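Side-chain contacts in uncharacterized oxidoreductase yvaA (Bacillus subtilis subsp. subtilis, PDB 3GDO), which catalyses the reversible NADPH-dependent reduction of scyllo-inosose to scyllo-inositol and cannot use NADH in place of NADPH: residues H91-K96 / T304-I309; I66-V71 / E311-G316; K281-T284 / D289-T292. One frame throughout, in Å; residues are numbered along the deposited sequence. Where two conformers were deposited one is given.

Contact 1. Residues H91-K96 / T304-I309; sequences HVVMEK and TYYRKI
Val93 alone of residues 91-96 makes the side-chain contacts to residues 304-309, meeting Tyr305, Tyr306 and Ile309. Val93 and Tyr305 come at each other from opposite directions, and the phenol oxygen arrives in the fork of the valine: Tyr305 OH lies 3.5 Å from Val93 CG1 and 3.6 Å from Val93 CG2. The fork is set by a chi1 of 169°, which puts CG1 opposite the backbone N and CG2 beside it. The Tyr305 ring is carried out from the helix by a chi1 of 174°, its own CG opposite the backbone N, and Tyr305 CE2 stands 4.1 Å from Val93 CG1. Tyr306 slants in beside it, Tyr306 OH coming to 3.8 Å from Val93 CG1. The two tyrosines, consecutive on the helix, also pack on each other: CD2 of Tyr305 sits 3.8 Å above the Tyr306 ring, over its centre, while CE1 of Tyr306 lies at the Tyr305 edge. Val93 CG2 in addition meets Ile309 CD1 at 4.1 Å. Valine suits the strand because two methyls on a short chain fill both sides of the Tyr305 oxygen; tyrosine suits the helix because a long ring spans the gap and still carries a hydroxyl to a polar mate. Tyr305 OH is bonded to Ser120 OG and Tyr306 OH to His21 ND1, so both buried hydroxyls have polar partners although the valine offers only methyls. Residues 304-309 of helix 303-315 run at 160° to strand 91-95 and pack against one face of the parallel sheet, where Tyr306 also touches Ile70 of strand 68-71 and Ile309 touches Ser120 of strand 119-122.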
ATOM      1  N   HIS B  91      -8.914  28.432  28.335  1.00 39.47           N
ATOM      2  CA  HIS B  91      -8.293  27.194  27.776  1.00 39.07           C
ATOM      3  C   HIS B  91      -9.238  26.649  26.693  1.00 38.69           C
ATOM      4  O   HIS B  91     -10.468  26.794  26.830  1.00 38.90           O
ATOM      5  CB  HIS B  91      -8.114  26.120  28.855  1.00 38.20           C
ATOM      6  CG  HIS B  91      -7.280  26.560  30.022  1.00 40.58           C
ATOM      7  ND1 HIS B  91      -6.070  27.210  29.873  1.00 43.66           N
ATOM      8  CD2 HIS B  91      -7.472  26.422  31.360  1.00 41.53           C
ATOM      9  CE1 HIS B  91      -5.560  27.473  31.067  1.00 42.76           C
ATOM     10  NE2 HIS B  91      -6.396  27.011  31.985  1.00 43.22           N
ATOM     11  N   VAL B  92      -8.683  26.046  25.632  1.00 37.98           N
ATOM     12  CA  VAL B  92      -9.483  25.633  24.451  1.00 36.83           C
ATOM     13  C   VAL B  92      -9.019  24.263  23.947  1.00 37.03           C
ATOM     14  O   VAL B  92      -7.802  24.013  23.810  1.00 35.96           O
ATOM     15  CB  VAL B  92      -9.423  26.667  23.292  1.00 37.42           C
ATOM     16  CG1 VAL B  92     -10.119  26.145  22.003  1.00 36.63           C
ATOM     17  CG2 VAL B  92     -10.081  27.975  23.693  1.00 37.23           C
ATOM     18  N   VAL B  93     -10.002  23.378  23.766  1.00 35.97           N
ATOM     19  CA  VAL B  93      -9.866  22.123  22.990  1.00 35.06           C
ATOM     20  C   VAL B  93     -10.560  22.312  21.628  1.00 34.81           C
ATOM     21  O   VAL B  93     -11.747  22.637  21.576  1.00 34.09           O
ATOM     22  CB  VAL B  93     -10.501  20.914  23.719  1.00 34.58           C
ATOM     23  CG1 VAL B  93     -10.605  19.636  22.762  1.00 34.44           C
ATOM     24  CG2 VAL B  93      -9.743  20.583  25.038  1.00 33.67           C
ATOM     25  N   MET B  94      -9.806  22.117  20.545  1.00 34.63           N
ATOM     26  CA  MET B  94     -10.296  22.281  19.164  1.00 34.83           C
ATOM     27  C   MET B  94     -10.470  20.884  18.563  1.00 35.02           C
ATOM     28  O   MET B  94      -9.725  19.964  18.910  1.00 34.64           O
ATOM     29  CB  MET B  94      -9.260  23.009  18.277  1.00 34.93           C
ATOM     30  CG  MET B  94      -8.629  24.314  18.784  1.00 33.67           C
ATOM     31  SD  MET B  94      -7.500  25.112  17.611  1.00 30.66           S
ATOM     32  CE  MET B  94      -8.561  25.654  16.314  1.00 34.84           C
ATOM     33  N   GLU B  95     -11.418  20.721  17.639  1.00 35.63           N
ATOM     34  CA  GLU B  95     -11.510  19.435  16.916  0.50 34.94           C
ATOM     35  C   GLU B  95     -10.385  19.354  15.883  1.00 35.27           C
ATOM     36  O   GLU B  95      -9.793  20.375  15.515  1.00 35.83           O
ATOM     37  CB  GLU B  95     -12.884  19.219  16.251  0.50 34.43           C
ATOM     38  CG  GLU B  95     -13.881  18.370  17.063  0.50 30.64           C
ATOM     39  CD  GLU B  95     -13.549  16.866  17.141  0.50 26.86           C
ATOM     40  OE1 GLU B  95     -12.459  16.418  16.650  0.50 21.96           O
ATOM     41  OE2 GLU B  95     -14.393  16.143  17.726  0.50 20.51           O
ATOM     42  N   LYS B  96     -10.054  18.131  15.461  1.00 34.73           N
ATOM     43  CA  LYS B  96      -9.247  17.961  14.250  1.00 36.53           C
ATOM     44  C   LYS B  96     -10.165  18.162  13.019  1.00 37.13           C
ATOM     45  O   LYS B  96     -11.363  18.029  13.141  1.00 37.54           O
ATOM     46  CB  LYS B  96      -8.563  16.595  14.202  1.00 36.99           C
ATOM     47  CG  LYS B  96      -9.397  15.398  14.645  1.00 37.84           C
ATOM     48  CD  LYS B  96     -10.594  15.110  13.732  1.00 40.47           C
ATOM     49  CE  LYS B  96     -10.175  14.809  12.321  1.00 42.31           C
ATOM     50  NZ  LYS B  96     -11.341  14.406  11.528  1.00 44.85           N
ATOM     51  N   THR B 304      -8.714   9.064  28.347  1.00 37.05           N
ATOM     52  CA  THR B 304      -7.354   9.422  28.705  1.00 36.45           C
ATOM     53  C   THR B 304      -7.025  10.846  28.237  1.00 37.16           C
ATOM     54  O   THR B 304      -6.416  11.607  29.005  1.00 36.96           O
ATOM     55  CB  THR B 304      -6.317   8.359  28.208  1.00 36.48           C
ATOM     56  OG1 THR B 304      -6.662   7.083  28.757  1.00 35.43           O
ATOM     57  CG2 THR B 304      -4.881   8.698  28.598  1.00 34.66           C
ATOM     58  N   TYR B 305      -7.441  11.227  27.017  1.00 35.77           N
ATOM     59  CA  TYR B 305      -7.225  12.601  26.565  1.00 35.28           C
ATOM     60  C   TYR B 305      -7.811  13.598  27.604  1.00 35.49           C
ATOM     61  O   TYR B 305      -7.166  14.579  27.978  1.00 34.46           O
ATOM     62  CB  TYR B 305      -7.850  12.853  25.191  1.00 34.73           C
ATOM     63  CG  TYR B 305      -7.780  14.293  24.741  1.00 32.86           C
ATOM     64  CD1 TYR B 305      -6.725  14.735  23.956  1.00 30.10           C
ATOM     65  CD2 TYR B 305      -8.766  15.198  25.072  1.00 30.03           C
ATOM     66  CE1 TYR B 305      -6.646  16.027  23.523  1.00 30.79           C
ATOM     67  CE2 TYR B 305      -8.688  16.508  24.641  1.00 30.89           C
ATOM     68  CZ  TYR B 305      -7.626  16.911  23.878  1.00 28.96           C
ATOM     69  OH  TYR B 305      -7.526  18.202  23.434  1.00 31.20           O
ATOM     70  N   TYR B 306      -9.019  13.345  28.082  1.00 35.12           N
ATOM     71  CA  TYR B 306      -9.603  14.329  28.982  1.00 35.81           C
ATOM     72  C   TYR B 306      -9.056  14.298  30.430  1.00 36.31           C
ATOM     73  O   TYR B 306      -9.032  15.324  31.083  1.00 36.17           O
ATOM     74  CB  TYR B 306     -11.141  14.324  28.919  1.00 35.76           C
ATOM     75  CG  TYR B 306     -11.676  15.173  27.772  1.00 33.51           C
ATOM     76  CD1 TYR B 306     -11.453  16.536  27.748  1.00 33.06           C
ATOM     77  CD2 TYR B 306     -12.412  14.602  26.713  1.00 33.69           C
ATOM     78  CE1 TYR B 306     -11.916  17.332  26.698  1.00 32.75           C
ATOM     79  CE2 TYR B 306     -12.917  15.387  25.664  1.00 29.46           C
ATOM     80  CZ  TYR B 306     -12.656  16.745  25.661  1.00 32.78           C
ATOM     81  OH  TYR B 306     -13.131  17.571  24.671  1.00 34.32           O
ATOM     82  N   ARG B 307      -8.651  13.133  30.929  1.00 37.64           N
ATOM     83  CA  ARG B 307      -7.981  13.071  32.237  1.00 39.12           C
ATOM     84  C   ARG B 307      -6.667  13.844  32.170  1.00 39.73           C
ATOM     85  O   ARG B 307      -6.277  14.526  33.132  1.00 40.23           O
ATOM     86  CB  ARG B 307      -7.725  11.640  32.659  1.00 39.45           C
ATOM     87  CG  ARG B 307      -8.977  10.853  32.934  1.00 39.90           C
ATOM     88  CD  ARG B 307      -8.633   9.394  33.289  1.00 42.12           C
ATOM     89  NE  ARG B 307      -9.822   8.704  33.788  1.00 43.51           N
ATOM     90  CZ  ARG B 307     -10.290   7.547  33.336  1.00 45.53           C
ATOM     91  NH1 ARG B 307      -9.657   6.872  32.396  1.00 46.38           N
ATOM     92  NH2 ARG B 307     -11.371   7.019  33.887  1.00 48.03           N
ATOM     93  N   LYS B 308      -6.005  13.776  31.023  1.00 39.85           N
ATOM     94  CA  LYS B 308      -4.758  14.506  30.842  1.00 40.55           C
ATOM     95  C   LYS B 308      -4.961  16.014  30.720  1.00 39.55           C
ATOM     96  O   LYS B 308      -4.198  16.775  31.317  1.00 39.56           O
ATOM     97  CB  LYS B 308      -3.925  13.941  29.691  1.00 40.53           C
ATOM     98  CG  LYS B 308      -2.818  12.987  30.142  1.00 45.03           C
ATOM     99  CD  LYS B 308      -2.740  11.708  29.288  1.00 48.03           C
ATOM    100  CE  LYS B 308      -1.282  11.250  29.106  1.00 50.01           C
ATOM    101  NZ  LYS B 308      -0.529  11.017  30.379  1.00 50.87           N
ATOM    102  N   ILE B 309      -5.977  16.445  29.968  1.00 38.47           N
ATOM    103  CA  ILE B 309      -6.316  17.855  29.890  1.00 37.74           C
ATOM    104  C   ILE B 309      -6.585  18.426  31.317  1.00 38.21           C
ATOM    105  O   ILE B 309      -6.119  19.504  31.656  1.00 37.87           O
ATOM    106  CB  ILE B 309      -7.562  18.113  28.963  1.00 37.93           C
ATOM    107  CG1 ILE B 309      -7.230  17.869  27.479  1.00 37.01           C
ATOM    108  CG2 ILE B 309      -8.161  19.539  29.178  1.00 35.41           C
ATOM    109  CD1 ILE B 309      -6.438  18.996  26.777  1.00 32.87           C
TER

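Contact 2. Residues I66-V71 / E311-G316; sequences IELVIV and ESIREG
The Arg314 guanidinium presents its edge to the Glu67 carboxylate, with Glu67 CD in its plane; the two flat groups are turned 32° from each other. Arg314 NH1 gives a nearly straight hydrogen bond of 3.1 Å to Glu67 OE2 (173°), leaving within its own plane but reaching the syn side of the oxygen from 22° outside the carboxylate plane. The second arm of this salt bridge, Arg314 NH2 to Glu67 OE1, is weak at 3.4 Å. Each group has another tie: Glu67 OE1 accepts from the backbone amide Lys7 N, and Arg314 NH2 donates to Asp4 O. Glutamate fits here because its chain, extended beyond CG, spans the distance to the helix, whereas in the arginine a bend at chi2 brings the guanidinium up to the carboxylate. With an alanine here in place of Glu67, Arg314 would probably lose its carboxylate mate and the Lys7 amide this acceptor. Beside the charges, Leu68 and Ile313 cross at about a right angle, Leu68 CD2 lying 4.1 Å from Ile313 CD1. These branched apolar chains suit the inner side, where Ile313 also packs on Ile6 and His91. The arrangement, an apolar patch edged by a salt bridge, joins residues 67 and 68, at strand 68-71 in the middle of the sheet, to the C-terminal part of helix 303-315: a helix from late in the chain packed on the Rossmann-type sheet of this Gfo/Idh/MocA-family oxidoreductase.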
ATOM      1  N   ILE B  66     -16.210  30.152  33.702  1.00 41.79           N
ATOM      2  CA  ILE B  66     -15.869  29.177  32.649  1.00 41.17           C
ATOM      3  C   ILE B  66     -14.347  29.079  32.464  1.00 40.07           C
ATOM      4  O   ILE B  66     -13.703  30.092  32.200  1.00 40.70           O
ATOM      5  CB  ILE B  66     -16.516  29.565  31.309  1.00 39.99           C
ATOM      6  CG1 ILE B  66     -18.052  29.506  31.411  1.00 41.60           C
ATOM      7  CG2 ILE B  66     -15.991  28.669  30.156  1.00 42.56           C
ATOM      8  CD1 ILE B  66     -18.633  28.117  31.729  1.00 41.39           C
ATOM      9  N   GLU B  67     -13.794  27.873  32.589  1.00 38.75           N
ATOM     10  CA  GLU B  67     -12.333  27.676  32.494  1.00 39.28           C
ATOM     11  C   GLU B  67     -11.849  27.045  31.162  1.00 38.50           C
ATOM     12  O   GLU B  67     -10.780  27.418  30.631  1.00 37.44           O
ATOM     13  CB  GLU B  67     -11.869  26.812  33.646  1.00 39.06           C
ATOM     14  CG  GLU B  67     -12.366  27.327  35.015  1.00 40.65           C
ATOM     15  CD  GLU B  67     -12.000  26.398  36.095  1.00 40.31           C
ATOM     16  OE1 GLU B  67     -12.779  25.467  36.435  1.00 42.96           O
ATOM     17  OE2 GLU B  67     -10.884  26.559  36.590  1.00 44.10           O
ATOM     18  N   LEU B  68     -12.637  26.078  30.668  1.00 37.44           N
ATOM     19  CA  LEU B  68     -12.331  25.340  29.416  1.00 36.87           C
ATOM     20  C   LEU B  68     -13.516  25.413  28.438  1.00 36.68           C
ATOM     21  O   LEU B  68     -14.660  25.159  28.831  1.00 35.83           O
ATOM     22  CB  LEU B  68     -11.974  23.868  29.712  1.00 35.61           C
ATOM     23  CG  LEU B  68     -11.696  22.928  28.518  1.00 35.32           C
ATOM     24  CD1 LEU B  68     -10.462  23.311  27.760  1.00 30.04           C
ATOM     25  CD2 LEU B  68     -11.582  21.493  28.989  1.00 33.80           C
ATOM     26  N   VAL B  69     -13.219  25.804  27.196  1.00 36.55           N
ATOM     27  CA  VAL B  69     -14.191  25.788  26.092  1.00 37.09           C
ATOM     28  C   VAL B  69     -13.814  24.639  25.120  1.00 36.55           C
ATOM     29  O   VAL B  69     -12.635  24.507  24.719  1.00 36.16           O
ATOM     30  CB  VAL B  69     -14.182  27.124  25.324  1.00 37.10           C
ATOM     31  CG1 VAL B  69     -15.205  27.111  24.180  1.00 38.32           C
ATOM     32  CG2 VAL B  69     -14.502  28.283  26.262  1.00 38.34           C
ATOM     33  N   ILE B  70     -14.803  23.804  24.781  1.00 35.87           N
ATOM     34  CA  ILE B  70     -14.665  22.812  23.678  1.00 35.04           C
ATOM     35  C   ILE B  70     -15.249  23.376  22.381  1.00 35.70           C
ATOM     36  O   ILE B  70     -16.419  23.737  22.315  1.00 35.57           O
ATOM     37  CB  ILE B  70     -15.357  21.495  24.028  1.00 35.40           C
ATOM     38  CG1 ILE B  70     -15.132  21.134  25.505  1.00 33.85           C
ATOM     39  CG2 ILE B  70     -14.951  20.375  23.048  1.00 30.25           C
ATOM     40  CD1 ILE B  70     -13.694  20.724  25.894  1.00 37.04           C
ATOM     41  N   VAL B  71     -14.427  23.535  21.366  1.00 36.27           N
ATOM     42  CA  VAL B  71     -14.937  24.102  20.133  1.00 37.84           C
ATOM     43  C   VAL B  71     -15.338  22.982  19.139  1.00 39.02           C
ATOM     44  O   VAL B  71     -14.499  22.257  18.624  1.00 38.08           O
ATOM     45  CB  VAL B  71     -13.975  25.113  19.515  1.00 38.13           C
ATOM     46  CG1 VAL B  71     -14.595  25.733  18.275  1.00 36.90           C
ATOM     47  CG2 VAL B  71     -13.656  26.219  20.545  1.00 38.06           C
ATOM     48  N   GLU B 311      -5.319  17.336  34.080  1.00 41.89           N
ATOM     49  CA  GLU B 311      -3.985  17.445  34.718  1.00 42.58           C
ATOM     50  C   GLU B 311      -3.142  18.611  34.203  1.00 42.67           C
ATOM     51  O   GLU B 311      -2.385  19.192  34.990  1.00 42.95           O
ATOM     52  CB  GLU B 311      -3.245  16.099  34.756  1.00 42.65           C
ATOM     53  CG  GLU B 311      -4.038  15.074  35.606  1.00 46.36           C
ATOM     54  CD  GLU B 311      -3.508  13.643  35.595  1.00 52.77           C
ATOM     55  OE1 GLU B 311      -2.683  13.303  34.726  1.00 55.19           O
ATOM     56  OE2 GLU B 311      -3.941  12.836  36.471  1.00 56.62           O
ATOM     57  N   SER B 312      -3.287  19.001  32.927  1.00 41.91           N
ATOM     58  CA  SER B 312      -2.644  20.226  32.445  1.00 41.59           C
ATOM     59  C   SER B 312      -3.220  21.486  33.089  1.00 41.97           C
ATOM     60  O   SER B 312      -2.477  22.391  33.439  1.00 41.55           O
ATOM     61  CB  SER B 312      -2.749  20.384  30.927  1.00 40.87           C
ATOM     62  OG  SER B 312      -2.122  19.295  30.268  1.00 43.32           O
ATOM     63  N   ILE B 313      -4.543  21.551  33.194  1.00 41.24           N
ATOM     64  CA  ILE B 313      -5.221  22.739  33.714  1.00 41.71           C
ATOM     65  C   ILE B 313      -4.891  22.987  35.206  1.00 42.41           C
ATOM     66  O   ILE B 313      -4.512  24.105  35.580  1.00 41.91           O
ATOM     67  CB  ILE B 313      -6.776  22.656  33.487  1.00 41.22           C
ATOM     68  CG1 ILE B 313      -7.092  22.830  31.983  1.00 40.11           C
ATOM     69  CG2 ILE B 313      -7.499  23.724  34.291  1.00 39.47           C
ATOM     70  CD1 ILE B 313      -8.544  22.420  31.588  1.00 37.82           C
ATOM     71  N   ARG B 314      -5.035  21.930  36.015  1.00 42.95           N
ATOM     72  CA  ARG B 314      -4.935  21.982  37.474  1.00 44.32           C
ATOM     73  C   ARG B 314      -3.484  21.859  38.020  1.00 45.51           C
ATOM     74  O   ARG B 314      -3.124  22.528  39.008  1.00 46.38           O
ATOM     75  CB  ARG B 314      -5.800  20.853  38.082  1.00 43.84           C
ATOM     76  CG  ARG B 314      -7.312  21.083  38.008  1.00 42.33           C
ATOM     77  CD  ARG B 314      -7.711  22.182  38.962  1.00 41.79           C
ATOM     78  NE  ARG B 314      -9.156  22.355  39.064  1.00 39.26           N
ATOM     79  CZ  ARG B 314      -9.808  23.364  38.508  1.00 37.86           C
ATOM     80  NH1 ARG B 314      -9.149  24.265  37.807  1.00 36.14           N
ATOM     81  NH2 ARG B 314     -11.129  23.455  38.627  1.00 41.04           N
ATOM     82  N   GLU B 315      -2.676  20.999  37.383  1.00 45.97           N
ATOM     83  CA  GLU B 315      -1.369  20.588  37.879  0.50 46.02           C
ATOM     84  C   GLU B 315      -0.241  21.137  36.992  1.00 45.88           C
ATOM     85  O   GLU B 315       0.922  21.072  37.355  1.00 46.72           O
ATOM     86  CB  GLU B 315      -1.336  19.047  37.997  0.50 46.02           C
ATOM     87  CG  GLU B 315      -2.189  18.498  39.176  0.50 47.33           C
ATOM     88  CD  GLU B 315      -2.929  17.168  38.914  0.50 48.26           C
ATOM     89  OE1 GLU B 315      -2.286  16.096  38.861  0.50 46.99           O
ATOM     90  OE2 GLU B 315      -4.184  17.196  38.801  0.50 48.49           O
ATOM     91  N   GLY B 316      -0.592  21.657  35.812  1.00 44.71           N
ATOM     92  CA  GLY B 316       0.429  22.193  34.891  1.00 43.64           C
ATOM     93  C   GLY B 316       1.240  21.158  34.098  1.00 42.96           C
ATOM     94  O   GLY B 316       2.175  21.527  33.352  1.00 42.38           O
TER

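Contact 3. Residues K281-T284 / D289-T292; sequences KLTT and DKKT
Strands 280-286 and 289-295 form a beta hairpin, and Thr283, Thr284, Lys291 and Thr292 make its cross-strand pairs here. Thr284 and Lys291 are a hydrogen-bonded antiparallel pair: Thr284 N donates to Lys291 O at 2.8 Å, and Lys291 N returns a bond to Thr284 O at 2.9 Å. Thr283 and Thr292 form the adjoining non-hydrogen-bonded pair, in which the side chains supply the link instead, OG1 of Thr283 lying 3.0 Å from OG1 of Thr292; either hydroxyl could be the donor. In both threonines OG1 is anti to the carbonyl carbon (chi1 -64° in Thr283 and -70° in Thr292), which turns the two hydroxyls to each other across the strands. Threonine fits such a pair because its beta-branched shape suits extended backbone while its hydroxyl reaches the neighbour. Thr292 CG2 lies 4.2 Å from Lys281 CB, and the Thr283 methyl, CG2, meets Lys290 CG at 4.1 Å. Lysine suits position 290, where its methylenes can pack on that methyl while NZ reaches Pro233 O of the second subunit in a weak hydrogen bond. Ala234 of that subunit packs on Thr283. On its other flank strand 280-286 pairs with strand 246-250. The arrangement is that of an antiparallel hairpin in the mixed sheet of the C-terminal alpha/beta domain, with 289-295 the outermost strand of that sheet within this chain, and here the hairpin meets the other subunit.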
ATOM      1  N   LYS B 281      -1.874  -9.670  14.052  1.00 41.20           N
ATOM      2  CA  LYS B 281      -0.866 -10.734  14.051  1.00 41.80           C
ATOM      3  C   LYS B 281       0.537 -10.174  14.010  1.00 41.50           C
ATOM      4  O   LYS B 281       0.884  -9.367  13.124  1.00 40.49           O
ATOM      5  CB  LYS B 281      -1.093 -11.717  12.893  1.00 41.79           C
ATOM      6  CG  LYS B 281      -2.506 -12.265  12.917  1.00 45.68           C
ATOM      7  CD  LYS B 281      -2.774 -13.367  11.906  1.00 53.02           C
ATOM      8  CE  LYS B 281      -4.090 -14.079  12.284  1.00 55.31           C
ATOM      9  NZ  LYS B 281      -4.507 -15.105  11.277  1.00 58.19           N
ATOM     10  N   LEU B 282       1.334 -10.605  14.986  1.00 41.27           N
ATOM     11  CA  LEU B 282       2.741 -10.274  15.057  1.00 42.89           C
ATOM     12  C   LEU B 282       3.535 -11.494  14.620  1.00 43.75           C
ATOM     13  O   LEU B 282       3.379 -12.586  15.178  1.00 44.27           O
ATOM     14  CB  LEU B 282       3.154  -9.876  16.488  1.00 42.65           C
ATOM     15  CG  LEU B 282       4.611  -9.458  16.714  1.00 42.49           C
ATOM     16  CD1 LEU B 282       4.873  -8.031  16.249  1.00 42.43           C
ATOM     17  CD2 LEU B 282       4.996  -9.602  18.185  1.00 44.23           C
ATOM     18  N   THR B 283       4.387 -11.289  13.628  1.00 44.42           N
ATOM     19  CA  THR B 283       5.284 -12.321  13.132  1.00 45.04           C
ATOM     20  C   THR B 283       6.699 -11.932  13.515  1.00 45.77           C
ATOM     21  O   THR B 283       7.115 -10.801  13.243  1.00 45.27           O
ATOM     22  CB  THR B 283       5.152 -12.446  11.639  1.00 44.22           C
ATOM     23  OG1 THR B 283       3.829 -12.894  11.355  1.00 44.40           O
ATOM     24  CG2 THR B 283       6.145 -13.452  11.079  1.00 44.99           C
ATOM     25  N   THR B 284       7.399 -12.859  14.186  1.00 46.59           N
ATOM     26  CA  THR B 284       8.790 -12.657  14.611  1.00 48.32           C
ATOM     27  C   THR B 284       9.745 -13.717  14.040  1.00 49.39           C
ATOM     28  O   THR B 284       9.450 -14.915  14.071  1.00 49.61           O
ATOM     29  CB  THR B 284       8.908 -12.595  16.161  1.00 48.10           C
ATOM     30  OG1 THR B 284       7.980 -11.625  16.665  1.00 48.61           O
ATOM     31  CG2 THR B 284      10.307 -12.204  16.577  1.00 47.71           C
ATOM     32  N   ASP B 289      13.844 -19.661  12.585  1.00 61.83           N
ATOM     33  CA  ASP B 289      12.481 -19.860  13.078  1.00 61.19           C
ATOM     34  C   ASP B 289      11.570 -18.617  12.946  1.00 60.15           C
ATOM     35  O   ASP B 289      11.963 -17.489  13.265  1.00 59.11           O
ATOM     36  CB  ASP B 289      12.510 -20.413  14.504  1.00 61.71           C
ATOM     37  CG  ASP B 289      13.053 -21.847  14.562  1.00 63.72           C
ATOM     38  OD1 ASP B 289      13.997 -22.178  13.798  1.00 66.86           O
ATOM     39  OD2 ASP B 289      12.533 -22.650  15.366  1.00 64.72           O
ATOM     40  N   LYS B 290      10.357 -18.866  12.464  1.00 59.02           N
ATOM     41  CA  LYS B 290       9.382 -17.838  12.146  1.00 58.50           C
ATOM     42  C   LYS B 290       8.139 -18.155  12.964  1.00 57.90           C
ATOM     43  O   LYS B 290       7.544 -19.219  12.822  1.00 57.90           O
ATOM     44  CB  LYS B 290       9.111 -17.856  10.635  1.00 58.64           C
ATOM     45  CG  LYS B 290       8.060 -16.910  10.065  1.00 58.99           C
ATOM     46  CD  LYS B 290       8.245 -16.855   8.535  1.00 60.24           C
ATOM     47  CE  LYS B 290       6.934 -16.906   7.764  1.00 62.40           C
ATOM     48  NZ  LYS B 290       6.387 -15.558   7.432  1.00 63.27           N
ATOM     49  N   LYS B 291       7.780 -17.234  13.851  1.00 56.98           N
ATOM     50  CA  LYS B 291       6.701 -17.441  14.811  1.00 56.21           C
ATOM     51  C   LYS B 291       5.602 -16.403  14.533  1.00 54.98           C
ATOM     52  O   LYS B 291       5.912 -15.238  14.327  1.00 54.86           O
ATOM     53  CB  LYS B 291       7.297 -17.321  16.230  1.00 56.52           C
ATOM     54  CG  LYS B 291       6.341 -17.143  17.426  1.00 58.46           C
ATOM     55  CD  LYS B 291       7.118 -17.335  18.761  1.00 60.46           C
ATOM     56  CE  LYS B 291       6.586 -16.445  19.884  1.00 61.55           C
ATOM     57  NZ  LYS B 291       7.470 -16.438  21.091  1.00 63.30           N
ATOM     58  N   THR B 292       4.340 -16.833  14.489  1.00 53.62           N
ATOM     59  CA  THR B 292       3.209 -15.905  14.372  1.00 52.79           C
ATOM     60  C   THR B 292       2.340 -15.932  15.628  1.00 52.36           C
ATOM     61  O   THR B 292       1.936 -16.993  16.079  1.00 51.81           O
ATOM     62  CB  THR B 292       2.371 -16.157  13.084  1.00 52.58           C
ATOM     63  OG1 THR B 292       3.140 -15.768  11.942  1.00 52.12           O
ATOM     64  CG2 THR B 292       1.078 -15.337  13.080  1.00 52.43           C
TER

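Overall arrangement
Contacts 1 and 2 are neighbours, their centres 8 Å apart. Both use helix 303-315, its earlier turns in contact 1 and its last ones in contact 2, and the strands they reach, 91-95 and 68-71, pair side by side in the parallel Rossmann-type sheet. Contact 3 is remote, its centre about 37 Å from that of contact 1 and 44 Å from that of contact 2, in the mixed sheet. Along the chain strand 68-71 comes first, then 91-95, then the hairpin, then helix 303-315, so contact 3 falls between the two halves of contacts 1 and 2. A short span thus leads from the hairpin that meets the second subunit to the helix packed on the Rossmann-type sheet.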